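Local coordinates for protein lysozyme, putative (Bacillus anthracis, PDB 2WAG) that probably hydrolyses the beta-1,4 glycosidic bonds between N-acetylmuramic acid and N-acetylglucosamine in bacterial cell-wall peptidoglycan, acting as a family GH25 lysozyme, at residues A[19-22]-A[27-30]; A[23-28]-A[199-204]; A[40-45]-A[101-106]; A[50-55]-A[86-91]. All blocks are in the same frame, centred on the assembly; numbering follows the deposited sequence.

All four contacts reach one curled sheet, the barrel of this glycoside hydrolase. Contacts 1 and 2, their centres about 5 Å apart, share Asp27 and Ile28, and strands 17-21 and 202-206 pair antiparallel there, so the first and last strands of the sheet close the barrel. Contact 3 lies near the chain's centre, about 12 Å from the centre of contact 1, and spans the interior between strands 40-47 and 103-106. Contact 4, its centre about 12 Å from that of contact 3, is at the surface, between strand 51-52 and helix 82-92. Contact 1 closes first along the chain; contacts 3 and 4 nest inside the loop of contact 2. One barrel thus gathers residues distant in sequence.

Contact 1: A[19-22]-A[27-30]; sequences VDVA and DIDW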
loop_
_atom_site.group_PDB
_atom_site.type_symbol
_atom_site.label_atom_id
_atom_site.label_comp_id
_atom_site.label_asym_id
_atom_site.label_seq_id
_atom_site.Cartn_x
_atom_site.Cartn_y
_atom_site.Cartn_z
ATOM N N VAL A 19 12.484 10.300 2.734
ATOM C CA VAL A 19 11.845 9.307 1.893
ATOM C C VAL A 19 12.540 7.959 1.946
ATOM O O VAL A 19 13.626 7.871 2.383
ATOM C CB VAL A 19 11.865 9.767 0.386
ATOM C CG1 VAL A 19 11.250 11.164 0.221
ATOM C CG2 VAL A 19 13.310 9.732 -0.205
ATOM N N ASP A 20 11.821 6.935 1.485
ATOM C CA ASP A 20 12.476 5.668 1.154
ATOM C C ASP A 20 11.950 5.267 -0.205
ATOM O O ASP A 20 10.779 5.508 -0.493
ATOM C CB ASP A 20 12.291 4.573 2.225
ATOM C CG ASP A 20 10.879 4.139 2.380
ATOM O OD1 ASP A 20 10.219 4.711 3.243
ATOM O OD2 ASP A 20 10.441 3.234 1.655
ATOM N N VAL A 21 12.828 4.729 -1.041
ATOM C CA VAL A 21 12.478 4.406 -2.413
ATOM C C VAL A 21 13.107 3.101 -2.861
ATOM O O VAL A 21 14.126 2.657 -2.304
ATOM C CB VAL A 21 12.923 5.520 -3.415
ATOM C CG1 VAL A 21 12.307 6.865 -3.051
ATOM C CG2 VAL A 21 14.444 5.600 -3.508
ATOM N N ALA A 22 12.504 2.517 -3.892
ATOM C CA ALA A 22 13.044 1.371 -4.613
ATOM C C ALA A 22 12.844 1.654 -6.092
ATOM O O ALA A 22 12.379 2.748 -6.476
ATOM C CB ALA A 22 12.331 0.085 -4.193
ATOM N N ASP A 27 12.229 7.089 -12.011
ATOM C CA ASP A 27 13.307 8.067 -12.100
ATOM C C ASP A 27 13.054 9.190 -11.095
ATOM O O ASP A 27 12.099 9.952 -11.228
ATOM C CB ASP A 27 13.339 8.623 -13.531
ATOM C CG ASP A 27 14.607 9.396 -13.841
ATOM O OD1 ASP A 27 15.521 9.454 -12.998
ATOM O OD2 ASP A 27 14.697 9.947 -14.960
ATOM N N ILE A 28 13.915 9.295 -10.099
ATOM C CA ILE A 28 13.739 10.290 -9.063
ATOM C C ILE A 28 14.624 11.495 -9.305
ATOM O O ILE A 28 15.815 11.361 -9.596
ATOM C CB ILE A 28 14.065 9.694 -7.700
ATOM C CG1 ILE A 28 13.053 8.606 -7.349
ATOM C CG2 ILE A 28 14.110 10.780 -6.635
ATOM C CD1 ILE A 28 13.574 7.657 -6.335
ATOM N N ASP A 29 14.025 12.678 -9.198
ATOM C CA ASP A 29 14.763 13.920 -9.287
ATOM C C ASP A 29 15.155 14.273 -7.850
ATOM O O ASP A 29 14.368 14.850 -7.093
ATOM C CB ASP A 29 13.877 15.014 -9.892
ATOM C CG ASP A 29 14.603 16.345 -10.046
ATOM O OD1 ASP A 29 15.633 16.570 -9.388
ATOM O OD2 ASP A 29 14.133 17.180 -10.855
ATOM N N TRP A 30 16.368 13.896 -7.467
ATOM C CA TRP A 30 16.792 14.044 -6.076
ATOM C C TRP A 30 16.919 15.503 -5.672
ATOM O O TRP A 30 16.610 15.864 -4.534
ATOM C CB TRP A 30 18.105 13.277 -5.830
ATOM C CG TRP A 30 17.846 11.798 -5.853
ATOM C CD1 TRP A 30 18.028 10.929 -6.890
ATOM C CD2 TRP A 30 17.265 11.041 -4.792
ATOM N NE1 TRP A 30 17.615 9.662 -6.519
ATOM C CE2 TRP A 30 17.152 9.707 -5.232
ATOM C CE3 TRP A 30 16.829 11.367 -3.507
ATOM C CZ2 TRP A 30 16.609 8.699 -4.424
ATOM C CZ3 TRP A 30 16.293 10.367 -2.710
ATOM C CH2 TRP A 30 16.188 9.053 -3.167
#
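Val21 and Ile28 reach toward each other tip to tip, while Trp30 comes from the opposite direction to Val21, the outer end of its benzo ring foremost. In the conformer of Ile28 described throughout, its methyl CD1 fits against the fork of Val21, 3.6 Å from CG2. The same Val21 CG2 lies at the edge of the indole, near its plane and 3.9 Å from Trp30 CH2. Val19 meets the ring obliquely, with CG2 3.9 Å from Trp30 CZ3. With CG1 anti to the carbonyl carbon (chi1 -54° in Val19, -58° in Val21), both valines put CG2 between the backbone N and the carbonyl carbon, turned toward the indole. Ile28 also packs within its own segment: its CG2 sits 3.5 Å above the centre of the Trp30 ring.

Val19 and Val21 alternate with Asp20 along strand 17-21. The branched apolar residues meet the returning loop outside the barrel, whereas Asp20 turns the other way, to Gln184 and Asn204. The loop then enters helix 30-34, with Asp29 as its N-cap, in the beta-to-alpha connection expected of a TIM-type barrel.

No hydrogen bond crosses this contact: it rests on dispersion and the exclusion of water. Tryptophan suits the place because its broad ring spans both valines, while its one polar atom, NE1, is satisfied by Asn59 of helix 56-64.

Contact 2: A[23-28]-A[199-204]; sequences SYQGDI and KYIDLN. With SO4 (sulfate ion), chain C.
Lys199 stays fully extended as far as CE and then bends at its last torsion (chi4 60°), bringing NZ to Gln25 O at 2.8 Å; Gln25, in turn, folds at chi2 (59°) and swings its amide toward the opposite backbone. There NE2 donates to Tyr200 O at 2.9 Å. The acceptor lies almost in the amide plane of Gln25, yet the donor stands above the carbonyl plane of Tyr200, clear of its lone pairs. Nearer the Gln25 backbone, CG packs obliquely on Ile201 CG1 at 4.1 Å. A water accepts a weak bond from Lys199 NZ and donates to Asp27 O.

Tyr200 is the centre of an inverse gamma turn, and its hydroxyl donates to sulfate O3 at 2.6 Å. Arg188, Asn187 and Ser3 of the N-terminal tag also bind this ion, which probably came from the crystallisation liquor. In the second subunit, Tyr200 OH pairs with Gln25 NE2 of this chain.

Glutamine suits its position because it can both give and take: OE1 accepts from Ala22 N while NE2 donates, fixing the flip of the amide. Bonds from side chains to main-chain carbonyls thus tie the loop after strand 17-21 to the approach to strand 202-206, where the barrel closes.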
loop_
_atom_site.group_PDB
_atom_site.type_symbol
_atom_site.label_atom_id
_atom_site.label_comp_id
_atom_site.label_asym_id
_atom_site.label_seq_id
_atom_site.Cartn_x
_atom_site.Cartn_y
_atom_site.Cartn_z
ATOM N N SER A 23 13.176 0.685 -6.940
ATOM C CA SER A 23 13.066 0.935 -8.374
ATOM C C SER A 23 11.641 1.277 -8.801
ATOM O O SER A 23 11.459 1.968 -9.797
ATOM C CB SER A 23 13.575 -0.267 -9.172
ATOM O OG SER A 23 12.784 -1.410 -8.902
ATOM N N TYR A 24 10.644 0.812 -8.041
ATOM C CA TYR A 24 9.222 1.011 -8.403
ATOM C C TYR A 24 8.835 2.474 -8.383
ATOM O O TYR A 24 7.815 2.827 -8.953
ATOM C CB TYR A 24 8.302 0.123 -7.517
ATOM C CG TYR A 24 8.934 -1.239 -7.447
ATOM C CD1 TYR A 24 9.143 -1.984 -8.617
ATOM C CD2 TYR A 24 9.488 -1.708 -6.273
ATOM C CE1 TYR A 24 9.826 -3.176 -8.586
ATOM C CE2 TYR A 24 10.161 -2.908 -6.239
ATOM C CZ TYR A 24 10.342 -3.625 -7.396
ATOM O OH TYR A 24 11.050 -4.803 -7.344
ATOM N N GLN A 25 9.622 3.317 -7.711
ATOM C CA GLN A 25 9.379 4.755 -7.708
ATOM C C GLN A 25 9.902 5.435 -8.981
ATOM O O GLN A 25 9.751 6.649 -9.142
ATOM C CB GLN A 25 9.968 5.411 -6.445
ATOM C CG GLN A 25 9.066 5.274 -5.229
ATOM C CD GLN A 25 8.767 3.831 -4.875
ATOM O OE1 GLN A 25 9.687 3.027 -4.641
ATOM N NE2 GLN A 25 7.470 3.469 -4.865
ATOM N N GLY A 26 10.553 4.674 -9.862
ATOM C CA GLY A 26 10.972 5.217 -11.162
ATOM C C GLY A 26 12.145 6.175 -11.053
ATOM O O GLY A 26 12.973 6.071 -10.145
ATOM N N ASP A 27 12.229 7.089 -12.011
ATOM C CA ASP A 27 13.307 8.067 -12.100
ATOM C C ASP A 27 13.054 9.190 -11.095
ATOM O O ASP A 27 12.099 9.952 -11.228
ATOM C CB ASP A 27 13.339 8.623 -13.531
ATOM C CG ASP A 27 14.607 9.396 -13.841
ATOM O OD1 ASP A 27 15.521 9.454 -12.998
ATOM O OD2 ASP A 27 14.697 9.947 -14.960
ATOM N N ILE A 28 13.915 9.295 -10.099
ATOM C CA ILE A 28 13.739 10.290 -9.063
ATOM C C ILE A 28 14.624 11.495 -9.305
ATOM O O ILE A 28 15.815 11.361 -9.596
ATOM C CB ILE A 28 14.065 9.694 -7.700
ATOM C CG1 ILE A 28 13.053 8.606 -7.349
ATOM C CG2 ILE A 28 14.110 10.780 -6.635
ATOM C CD1 ILE A 28 13.574 7.657 -6.335
ATOM N N LYS A 199 2.250 11.014 -5.690
ATOM C CA LYS A 199 3.203 9.978 -6.092
ATOM C C LYS A 199 3.177 8.808 -5.106
ATOM O O LYS A 199 3.062 9.045 -3.890
ATOM C CB LYS A 199 4.636 10.560 -6.196
ATOM C CG LYS A 199 5.595 9.474 -6.623
ATOM C CD LYS A 199 6.994 10.005 -6.760
ATOM C CE LYS A 199 7.964 8.901 -7.163
ATOM N NZ LYS A 199 7.596 8.276 -8.472
ATOM N N TYR A 200 3.334 7.562 -5.595
ATOM C CA TYR A 200 3.529 6.427 -4.659
ATOM C C TYR A 200 4.973 6.421 -4.249
ATOM O O TYR A 200 5.820 5.895 -4.981
ATOM C CB TYR A 200 3.091 5.075 -5.251
ATOM C CG TYR A 200 1.582 4.988 -5.329
ATOM C CD1 TYR A 200 0.827 4.614 -4.222
ATOM C CD2 TYR A 200 0.914 5.284 -6.507
ATOM C CE1 TYR A 200 -0.579 4.559 -4.297
ATOM C CE2 TYR A 200 -0.463 5.220 -6.582
ATOM C CZ TYR A 200 -1.204 4.856 -5.494
ATOM O OH TYR A 200 -2.582 4.803 -5.591
ATOM N N ILE A 201 5.246 7.159 -3.175
ATOM C CA ILE A 201 6.544 7.213 -2.554
ATOM C C ILE A 201 6.325 7.309 -1.051
ATOM O O ILE A 201 5.472 8.056 -0.561
ATOM C CB ILE A 201 7.325 8.420 -3.042
ATOM C CG1 ILE A 201 8.767 8.379 -2.516
ATOM C CG2 ILE A 201 6.560 9.707 -2.698
ATOM C CD1 ILE A 201 9.645 9.383 -3.197
ATOM N N ASP A 202 7.073 6.501 -0.318
ATOM C CA ASP A 202 6.977 6.442 1.127
ATOM C C ASP A 202 7.619 7.653 1.805
ATOM O O ASP A 202 8.759 8.012 1.482
ATOM C CB ASP A 202 7.774 5.231 1.628
ATOM C CG ASP A 202 7.165 3.888 1.228
ATOM O OD1 ASP A 202 5.944 3.801 0.954
ATOM O OD2 ASP A 202 7.934 2.889 1.222
ATOM N N LEU A 203 6.896 8.216 2.752
ATOM C CA LEU A 203 7.429 9.312 3.567
ATOM C C LEU A 203 7.524 8.945 5.016
ATOM O O LEU A 203 6.755 8.208 5.536
ATOM C CB LEU A 203 6.634 10.627 3.407
ATOM C CG LEU A 203 6.399 11.113 1.954
ATOM C CD1 LEU A 203 5.611 12.429 2.029
ATOM C CD2 LEU A 203 7.648 11.295 1.209
ATOM N N ASN A 204 8.543 9.531 5.626
ATOM C CA ASN A 204 8.954 9.143 6.947
ATOM C C ASN A 204 9.369 10.314 7.813
ATOM O O ASN A 204 9.729 11.271 7.304
ATOM C CB ASN A 204 10.207 8.233 6.846
ATOM C CG ASN A 204 10.012 7.005 5.958
ATOM O OD1 ASN A 204 9.550 6.049 6.352
ATOM N ND2 ASN A 204 10.377 7.149 4.742
HETATM S S SO4 C . -3.673 4.309 -1.894
HETATM O O1 SO4 C . -4.879 4.531 -1.113
HETATM O O2 SO4 C . -2.615 5.279 -1.532
HETATM O O3 SO4 C . -3.783 4.581 -3.324
HETATM O O4 SO4 C . -2.889 3.143 -1.433
HETATM O O HOH W 1 9.633 10.646 -9.511
#

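Contact 3: A[40-45]-A[101-106]; sequences FAFIKA and PPVIDV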
loop_
_atom_site.group_PDB
_atom_site.type_symbol
_atom_site.label_atom_id
_atom_site.label_comp_id
_atom_site.label_asym_id
_atom_site.label_seq_id
_atom_site.Cartn_x
_atom_site.Cartn_y
_atom_site.Cartn_z
ATOM N N PHE A 40 16.459 13.273 4.377
ATOM C CA PHE A 40 17.110 11.971 4.285
ATOM C C PHE A 40 16.414 11.100 3.271
ATOM O O PHE A 40 15.254 11.334 2.905
ATOM C CB PHE A 40 17.211 11.253 5.653
ATOM C CG PHE A 40 15.876 10.886 6.285
ATOM C CD1 PHE A 40 15.285 9.657 6.044
ATOM C CD2 PHE A 40 15.269 11.747 7.190
ATOM C CE1 PHE A 40 14.060 9.316 6.657
ATOM C CE2 PHE A 40 14.065 11.430 7.814
ATOM C CZ PHE A 40 13.451 10.201 7.542
ATOM N N ALA A 41 17.127 10.071 2.852
ATOM C CA ALA A 41 16.631 9.043 1.973
ATOM C C ALA A 41 17.204 7.685 2.374
ATOM O O ALA A 41 18.339 7.581 2.624
ATOM C CB ALA A 41 16.915 9.357 0.570
ATOM N N PHE A 42 16.361 6.684 2.413
ATOM C CA PHE A 42 16.817 5.295 2.462
ATOM C C PHE A 42 16.459 4.638 1.132
ATOM O O PHE A 42 15.292 4.653 0.721
ATOM C CB PHE A 42 16.168 4.546 3.626
ATOM C CG PHE A 42 16.716 4.928 4.984
ATOM C CD1 PHE A 42 17.972 4.487 5.388
ATOM C CD2 PHE A 42 15.987 5.729 5.842
ATOM C CE1 PHE A 42 18.480 4.826 6.639
ATOM C CE2 PHE A 42 16.498 6.079 7.105
ATOM C CZ PHE A 42 17.744 5.625 7.489
ATOM N N ILE A 43 17.463 4.095 0.453
ATOM C CA ILE A 43 17.313 3.591 -0.889
ATOM C C ILE A 43 17.453 2.083 -0.891
ATOM O O ILE A 43 18.408 1.552 -0.327
ATOM C CB ILE A 43 18.417 4.202 -1.788
ATOM C CG1 ILE A 43 18.359 5.737 -1.779
ATOM C CG2 ILE A 43 18.360 3.625 -3.218
ATOM C CD1 ILE A 43 19.606 6.356 -2.350
ATOM N N LYS A 44 16.522 1.360 -1.514
ATOM C CA LYS A 44 16.663 -0.100 -1.575
ATOM C C LYS A 44 17.903 -0.483 -2.378
ATOM O O LYS A 44 18.065 -0.023 -3.516
ATOM C CB LYS A 44 15.457 -0.753 -2.228
ATOM C CG LYS A 44 15.575 -2.272 -2.177
ATOM C CD LYS A 44 14.355 -2.964 -2.787
ATOM C CE LYS A 44 14.543 -4.479 -2.790
ATOM N NZ LYS A 44 13.389 -5.147 -3.461
ATOM N N ALA A 45 18.760 -1.326 -1.786
ATOM C CA ALA A 45 19.921 -1.863 -2.485
ATOM C C ALA A 45 19.698 -3.299 -2.909
ATOM O O ALA A 45 19.837 -3.623 -4.086
ATOM C CB ALA A 45 21.156 -1.764 -1.588
ATOM N N PRO A 101 23.021 4.778 8.949
ATOM C CA PRO A 101 23.238 3.358 9.234
ATOM C C PRO A 101 22.459 2.467 8.270
ATOM O O PRO A 101 21.428 2.890 7.704
ATOM C CB PRO A 101 22.714 3.194 10.658
ATOM C CG PRO A 101 22.778 4.610 11.253
ATOM C CD PRO A 101 22.425 5.491 10.088
ATOM N N PRO A 102 22.916 1.224 8.108
ATOM C CA PRO A 102 22.180 0.282 7.267
ATOM C C PRO A 102 20.837 -0.090 7.871
ATOM O O PRO A 102 20.677 -0.103 9.099
ATOM C CB PRO A 102 23.080 -0.957 7.231
ATOM C CG PRO A 102 24.048 -0.803 8.313
ATOM C CD PRO A 102 24.082 0.612 8.779
ATOM N N VAL A 103 19.885 -0.372 6.994
ATOM C CA VAL A 103 18.571 -0.830 7.393
ATOM C C VAL A 103 18.286 -2.247 6.881
ATOM O O VAL A 103 18.577 -2.539 5.767
ATOM C CB VAL A 103 17.496 0.089 6.828
ATOM C CG1 VAL A 103 16.096 -0.438 7.063
ATOM C CG2 VAL A 103 17.675 1.523 7.315
ATOM N N ILE A 104 17.705 -3.075 7.762
ATOM C CA ILE A 104 17.142 -4.344 7.316
ATOM C C ILE A 104 15.624 -4.239 7.449
ATOM O O ILE A 104 15.113 -3.940 8.531
ATOM C CB ILE A 104 17.664 -5.548 8.113
ATOM C CG1 ILE A 104 19.199 -5.578 8.148
ATOM C CG2 ILE A 104 17.119 -6.819 7.484
ATOM C CD1 ILE A 104 19.756 -6.547 9.179
ATOM N N ASP A 105 14.937 -4.491 6.333
ATOM C CA ASP A 105 13.502 -4.361 6.218
ATOM C C ASP A 105 12.882 -5.760 6.370
ATOM O O ASP A 105 13.142 -6.648 5.543
ATOM C CB ASP A 105 13.224 -3.721 4.848
ATOM C CG ASP A 105 11.752 -3.544 4.520
ATOM O OD1 ASP A 105 10.916 -4.421 4.875
ATOM O OD2 ASP A 105 11.468 -2.538 3.839
ATOM N N VAL A 106 12.123 -5.948 7.447
ATOM C CA VAL A 106 11.531 -7.259 7.792
ATOM C C VAL A 106 10.009 -7.132 7.710
ATOM O O VAL A 106 9.380 -6.429 8.530
ATOM C CB VAL A 106 11.946 -7.701 9.201
ATOM C CG1 VAL A 106 11.388 -9.076 9.516
ATOM C CG2 VAL A 106 13.471 -7.667 9.375
#
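Phe42 and Val103 meet inside the barrel, the modified (beta/alpha) TIM-type fold of family GH25. Their strands, 40-47 and 103-106, are not neighbours; strand 69-75 runs between them. No backbone hydrogen bond joins them, and the Phe42 ring crosses the interior.

The tight part is one methyl against two ring carbons. Val103 CG2 lies 3.5 Å from Phe42 CE1 and equally close to CD1, approaching obliquely, and the two side chains cross at about a right angle. Val103 has CG1 anti to the backbone N (chi1 173°), which turns its other methyl, CG2, to the phenyl ring. Ile142 touches both residues, and Trp164 and Phe182 add further rings round Phe42. A large, flat, apolar residue suits this place, since it can meet side chains from several strands at once.

Packing is looser to either end. Pro101 brings no ring atom into contact with Phe42, and the pair meets through a main-chain oxygen instead. Farther along the strands, toward the C-terminal end of the barrel, Lys44 and Asp105 do not touch each other. Lys44 forms a salt bridge with Glu47 and bonds Ser3 O of the second subunit's N-terminal tag. Two residues on from Phe42 and Val103, the apolar packing thus gives way to charged groups. At the other end of the contact, Pro101 O lies at the edge of the Phe42 ring, near its plane, 3.7 Å from CE1.

Contact 4: A[50-55]-A[86-91]; sequences AFVDKY and AEQFIR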
loop_
_atom_site.group_PDB
_atom_site.type_symbol
_atom_site.label_atom_id
_atom_site.label_comp_id
_atom_site.label_asym_id
_atom_site.label_seq_id
_atom_site.Cartn_x
_atom_site.Cartn_y
_atom_site.Cartn_z
ATOM N N ALA A 50 20.644 -12.725 -3.471
ATOM C CA ALA A 50 21.199 -12.473 -4.793
ATOM C C ALA A 50 20.610 -11.304 -5.590
ATOM O O ALA A 50 21.137 -10.930 -6.637
ATOM C CB ALA A 50 21.122 -13.758 -5.616
ATOM N N PHE A 51 19.544 -10.682 -5.090
ATOM C CA PHE A 51 18.867 -9.667 -5.874
ATOM C C PHE A 51 19.420 -8.258 -5.617
ATOM O O PHE A 51 19.718 -7.901 -4.474
ATOM C CB PHE A 51 17.353 -9.708 -5.599
ATOM C CG PHE A 51 16.563 -8.697 -6.362
ATOM C CD1 PHE A 51 16.037 -9.000 -7.618
ATOM C CD2 PHE A 51 16.340 -7.428 -5.831
ATOM C CE1 PHE A 51 15.282 -8.056 -8.319
ATOM C CE2 PHE A 51 15.592 -6.486 -6.529
ATOM C CZ PHE A 51 15.078 -6.791 -7.769
ATOM N N VAL A 52 19.540 -7.469 -6.684
ATOM C CA VAL A 52 19.976 -6.075 -6.615
ATOM C C VAL A 52 18.919 -5.190 -7.276
ATOM O O VAL A 52 18.540 -5.413 -8.434
ATOM C CB VAL A 52 21.338 -5.843 -7.325
ATOM C CG1 VAL A 52 21.796 -4.397 -7.168
ATOM C CG2 VAL A 52 22.407 -6.797 -6.759
ATOM N N ASP A 53 18.431 -4.195 -6.543
ATOM C CA ASP A 53 17.450 -3.259 -7.089
ATOM C C ASP A 53 18.046 -2.551 -8.313
ATOM O O ASP A 53 19.193 -2.089 -8.272
ATOM C CB ASP A 53 17.018 -2.275 -5.993
ATOM C CG ASP A 53 15.984 -1.277 -6.479
ATOM O OD1 ASP A 53 14.785 -1.470 -6.140
ATOM O OD2 ASP A 53 16.358 -0.319 -7.197
ATOM N N LYS A 54 17.281 -2.464 -9.397
ATOM C CA LYS A 54 17.859 -1.986 -10.645
ATOM C C LYS A 54 18.238 -0.517 -10.625
ATOM O O LYS A 54 19.039 -0.084 -11.449
ATOM C CB LYS A 54 16.943 -2.285 -11.830
ATOM C CG LYS A 54 15.699 -1.465 -11.884
ATOM C CD LYS A 54 14.975 -1.676 -13.221
ATOM C CE LYS A 54 13.680 -0.883 -13.290
ATOM N NZ LYS A 54 13.018 -1.049 -14.623
ATOM N N TYR A 55 17.691 0.253 -9.684
ATOM C CA TYR A 55 18.017 1.671 -9.620
ATOM C C TYR A 55 18.881 2.012 -8.410
ATOM O O TYR A 55 19.150 3.188 -8.170
ATOM C CB TYR A 55 16.764 2.559 -9.627
ATOM C CG TYR A 55 16.049 2.601 -10.964
ATOM C CD1 TYR A 55 16.701 2.260 -12.158
ATOM C CD2 TYR A 55 14.729 2.980 -11.037
ATOM C CE1 TYR A 55 16.034 2.277 -13.383
ATOM C CE2 TYR A 55 14.062 3.020 -12.256
ATOM C CZ TYR A 55 14.704 2.668 -13.408
ATOM O OH TYR A 55 13.984 2.728 -14.590
ATOM N N ALA A 86 23.726 -10.710 4.370
ATOM C CA ALA A 86 24.642 -9.641 4.774
ATOM C C ALA A 86 25.749 -9.447 3.739
ATOM O O ALA A 86 26.126 -8.326 3.407
ATOM C CB ALA A 86 25.264 -9.956 6.123
ATOM N N GLU A 87 26.291 -10.567 3.253
ATOM C CA GLU A 87 27.341 -10.491 2.251
ATOM C C GLU A 87 26.852 -9.801 0.987
ATOM O O GLU A 87 27.587 -9.039 0.347
ATOM C CB GLU A 87 27.869 -11.902 1.917
ATOM C CG GLU A 87 28.712 -12.514 3.046
ATOM C CD GLU A 87 28.943 -14.023 2.937
ATOM O OE1 GLU A 87 28.193 -14.749 2.246
ATOM O OE2 GLU A 87 29.891 -14.501 3.600
ATOM N N GLN A 88 25.585 -10.014 0.656
ATOM C CA GLN A 88 25.031 -9.362 -0.506
ATOM C C GLN A 88 24.862 -7.843 -0.337
ATOM O O GLN A 88 25.229 -7.061 -1.212
ATOM C CB GLN A 88 23.748 -10.069 -0.877
ATOM C CG GLN A 88 24.038 -11.097 -1.952
ATOM C CD GLN A 88 24.401 -10.437 -3.278
ATOM O OE1 GLN A 88 25.545 -10.497 -3.740
ATOM N NE2 GLN A 88 23.418 -9.791 -3.879
ATOM N N PHE A 89 24.332 -7.418 0.806
ATOM C CA PHE A 89 24.247 -5.984 1.054
ATOM C C PHE A 89 25.658 -5.368 1.036
ATOM O O PHE A 89 25.888 -4.344 0.405
ATOM C CB PHE A 89 23.545 -5.766 2.388
ATOM C CG PHE A 89 23.307 -4.317 2.746
ATOM C CD1 PHE A 89 22.148 -3.661 2.320
ATOM C CD2 PHE A 89 24.215 -3.614 3.529
ATOM C CE1 PHE A 89 21.904 -2.342 2.693
ATOM C CE2 PHE A 89 23.986 -2.284 3.889
ATOM C CZ PHE A 89 22.811 -1.659 3.487
ATOM N N ILE A 90 26.605 -6.010 1.732
ATOM C CA ILE A 90 27.962 -5.489 1.836
ATOM C C ILE A 90 28.656 -5.363 0.464
ATOM O O ILE A 90 29.345 -4.388 0.227
ATOM C CB ILE A 90 28.784 -6.337 2.830
ATOM C CG1 ILE A 90 28.286 -6.079 4.258
ATOM C CG2 ILE A 90 30.291 -6.008 2.735
ATOM C CD1 ILE A 90 28.791 -7.111 5.285
ATOM N N ARG A 91 28.436 -6.315 -0.447
ATOM C CA ARG A 91 29.047 -6.226 -1.786
ATOM C C ARG A 91 28.527 -5.024 -2.577
ATOM O O ARG A 91 29.215 -4.448 -3.424
ATOM C CB ARG A 91 28.795 -7.507 -2.600
ATOM C CG ARG A 91 29.527 -8.711 -2.053
ATOM C CD ARG A 91 29.446 -9.909 -2.992
ATOM N NE ARG A 91 28.177 -10.615 -2.846
ATOM C CZ ARG A 91 28.039 -11.755 -2.187
ATOM N NH1 ARG A 91 29.100 -12.323 -1.621
ATOM N NH2 ARG A 91 26.845 -12.322 -2.086
#
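Gln88 OE1 is gripped by two nitrogens of Arg91, while the other arm of the same amide rests against Ala50. Arg91 NE and Arg91 NH2 each donate to Gln88 OE1 at 2.8 Å, a side-on grip by a guanidinium whose plane nearly contains the oxygen. NH2 lies in the carbonyl plane, on a lone pair; NE is tilted 20° from it. Both residues have a second modelled conformer, not described here.

With OE1 held, NE2 is turned to the main chain of Ala50, 3.6 Å from its CA, and it comes within 4.3 Å of Val52 CG2. These are loose van der Waals contacts at the surface. Ala50 turns its methyl away, so the amide meets main-chain CA and C. Long polar residues such as glutamine and arginine suit this surface, where their ends can bond to each other or to solvent.

Beyond strand 51-52, Asp53 forms an Asx turn, its OD2 accepting from Tyr55 N at 2.9 Å; Tyr55 is the N-cap residue of helix 56-64. Strand 51-52 pairs antiparallel with strand 40-47. Behind the contact, Phe89 reaches strands 40-47 and 69-75 and Ile90 packs on helix 119-137, so helix 82-92 lies outside the barrel, over those strands and beside that helix.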